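PDB 3CLJ: protein NRD1 from Saccharomyces cerevisiae, which binds the phosphorylated C-terminal domain of RNA polymerase II as part of the Nrd1-Nab3-Sen1 transcription termination complex. Local coordinates for residues T9-F13 and R24-L28. Residues are numbered along the deposited sequence; the frame is centred on the assembly and turned at random.
Sequences TLESF and RIKKL
Phe-13 and Leu-28 meet in the buried half of a contact that illustrates how two helices joined by a short connection grade from an oily interior to a polar rim. The two methyls of Leu-28 take different partners: CD1 lies 3.7 Å from CE1 of Phe-13 and also touches CD1 of Leu-10, while CD2 packs 3.6 Å from the methyl CG2 of Thr-9. The far end of the phenyl ring is met at its edge by Ile-25, whose CG1 lies 3.6 Å from CZ. The aliphatic part of Arg-24, CB to CD, runs past the same ring and completes the tight part. Tyr-49 of helix 39-52, against Leu-10 and Phe-13, and Ile-64 of helix 58-77, against Leu-10 and Ile-25, continue this apolar cluster.

Thr-9 marks the change from apolar to polar contacts. A chi1 of -61° sets OG1 beside the backbone N and turns the methyl CG2 between Leu-28 and the CG of Arg-24, leaving OG1 to accept a 2.9 Å hydrogen bond from NZ of the extended Lys-27. Both polar ends also turn to Asn-5, one turn back: OG1 to its carbonyl and NZ to its side chain.

The looser side belongs to the guanidinium of Arg-24. A bend at chi3 (-78°) brings NH1 3.0 Å from OG of Ser-12, a hydroxyl that donates to the carbonyl O of Thr-9 at 2.6 Å, and NH2 hydrogen-bonds a glycerol that probably comes from the crystallisation liquor. An alanine in place of Arg-24 would keep the CB contact but would probably open a gap beside Phe-13 CE1 and the Thr-9 methyl and leave the Ser-12 hydroxyl without its charged neighbour. Such pairing of helix 3-11 with helix 22-34 belongs to the all-helical, right-handed superhelical fold of CTD-interacting domains.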
loop_
_atom_site.group_PDB
_atom_site.type_symbol
_atom_site.label_atom_id
_atom_site.label_comp_id
_atom_site.label_asym_id
_atom_site.label_seq_id
_atom_site.Cartn_x
_atom_site.Cartn_y
_atom_site.Cartn_z
ATOM N N THR A 9 0.020 16.017 0.064
ATOM C CA THR A 9 0.453 15.285 1.251
ATOM C C THR A 9 1.172 13.964 0.858
ATOM O O THR A 9 2.244 13.631 1.413
ATOM C CB THR A 9 -0.737 15.005 2.196
ATOM O OG1 THR A 9 -1.284 16.267 2.623
ATOM C CG2 THR A 9 -0.321 14.174 3.408
ATOM N N LEU A 10 0.599 13.262 -0.131
ATOM C CA LEU A 10 1.295 12.140 -0.730
ATOM C C LEU A 10 2.675 12.523 -1.351
ATOM O O LEU A 10 3.703 11.909 -0.988
ATOM C CB LEU A 10 0.394 11.350 -1.703
ATOM C CG LEU A 10 1.090 10.095 -2.259
ATOM C CD1 LEU A 10 1.376 8.930 -1.266
ATOM C CD2 LEU A 10 0.308 9.627 -3.355
ATOM N N GLU A 11 2.701 13.495 -2.271
ATOM C CA GLU A 11 3.951 13.975 -2.803
ATOM C C GLU A 11 5.001 14.342 -1.727
ATOM O O GLU A 11 6.209 14.165 -1.968
ATOM C CB GLU A 11 3.739 15.184 -3.784
ATOM C CG GLU A 11 3.057 14.824 -5.106
ATOM C CD GLU A 11 2.435 15.994 -5.843
ATOM O OE1 GLU A 11 2.268 17.108 -5.271
ATOM O OE2 GLU A 11 2.096 15.792 -7.025
ATOM N N SER A 12 4.583 14.880 -0.569
ATOM C CA SER A 12 5.532 15.300 0.462
ATOM C C SER A 12 6.364 14.151 1.097
ATOM O O SER A 12 7.340 14.419 1.795
ATOM C CB SER A 12 4.856 16.136 1.558
ATOM O OG SER A 12 3.986 15.325 2.336
ATOM N N PHE A 13 5.978 12.897 0.866
ATOM C CA PHE A 13 6.714 11.727 1.390
ATOM C C PHE A 13 8.131 11.652 0.828
ATOM O O PHE A 13 9.021 11.016 1.414
ATOM C CB PHE A 13 5.955 10.430 1.137
ATOM C CG PHE A 13 4.909 10.103 2.203
ATOM C CD1 PHE A 13 3.674 10.806 2.243
ATOM C CD2 PHE A 13 5.140 9.087 3.153
ATOM C CE1 PHE A 13 2.709 10.536 3.176
ATOM C CE2 PHE A 13 4.143 8.778 4.147
ATOM C CZ PHE A 13 2.922 9.517 4.160
ATOM N N ARG A 24 1.422 11.315 8.979
ATOM C CA ARG A 24 1.034 11.611 7.615
ATOM C C ARG A 24 0.257 10.451 6.943
ATOM O O ARG A 24 -0.642 10.681 6.147
ATOM C CB ARG A 24 2.274 12.022 6.797
ATOM C CG ARG A 24 2.008 13.065 5.799
ATOM C CD ARG A 24 3.280 13.613 5.179
ATOM N NE ARG A 24 3.924 14.546 6.091
ATOM C CZ ARG A 24 5.094 15.141 5.878
ATOM N NH1 ARG A 24 5.788 14.967 4.747
ATOM N NH2 ARG A 24 5.565 15.917 6.807
ATOM N N ILE A 25 0.613 9.208 7.241
ATOM C CA ILE A 25 -0.100 8.068 6.709
ATOM C C ILE A 25 -1.527 8.034 7.281
ATOM O O ILE A 25 -2.494 7.778 6.556
ATOM C CB ILE A 25 0.710 6.705 6.975
ATOM C CG1 ILE A 25 2.073 6.702 6.165
ATOM C CG2 ILE A 25 -0.129 5.469 6.598
ATOM C CD1 ILE A 25 3.091 5.476 6.470
ATOM N N LYS A 26 -1.646 8.261 8.585
ATOM C CA LYS A 26 -2.951 8.371 9.208
ATOM C C LYS A 26 -3.782 9.447 8.446
ATOM O O LYS A 26 -4.964 9.237 8.137
ATOM C CB LYS A 26 -2.793 8.709 10.678
ATOM C CG LYS A 26 -4.086 8.742 11.410
ATOM C CD LYS A 26 -3.931 9.213 12.825
ATOM C CE LYS A 26 -5.326 9.589 13.340
ATOM N NZ LYS A 26 -5.462 9.307 14.795
ATOM N N LYS A 27 -3.151 10.571 8.116
ATOM C CA LYS A 27 -3.839 11.687 7.404
ATOM C C LYS A 27 -4.397 11.202 6.048
ATOM O O LYS A 27 -5.560 11.390 5.724
ATOM C CB LYS A 27 -2.836 12.822 7.152
ATOM C CG LYS A 27 -3.422 14.186 7.094
ATOM C CD LYS A 27 -2.597 15.118 6.220
ATOM C CE LYS A 27 -3.334 16.459 5.981
ATOM N NZ LYS A 27 -2.474 17.236 5.079
ATOM N N LEU A 28 -3.555 10.522 5.279
ATOM C CA LEU A 28 -3.994 9.909 4.049
ATOM C C LEU A 28 -5.110 8.900 4.245
ATOM O O LEU A 28 -6.014 8.781 3.406
ATOM C CB LEU A 28 -2.791 9.258 3.316
ATOM C CG LEU A 28 -1.622 10.129 2.843
ATOM C CD1 LEU A 28 -0.560 9.226 2.106
ATOM C CD2 LEU A 28 -2.056 11.341 1.939
#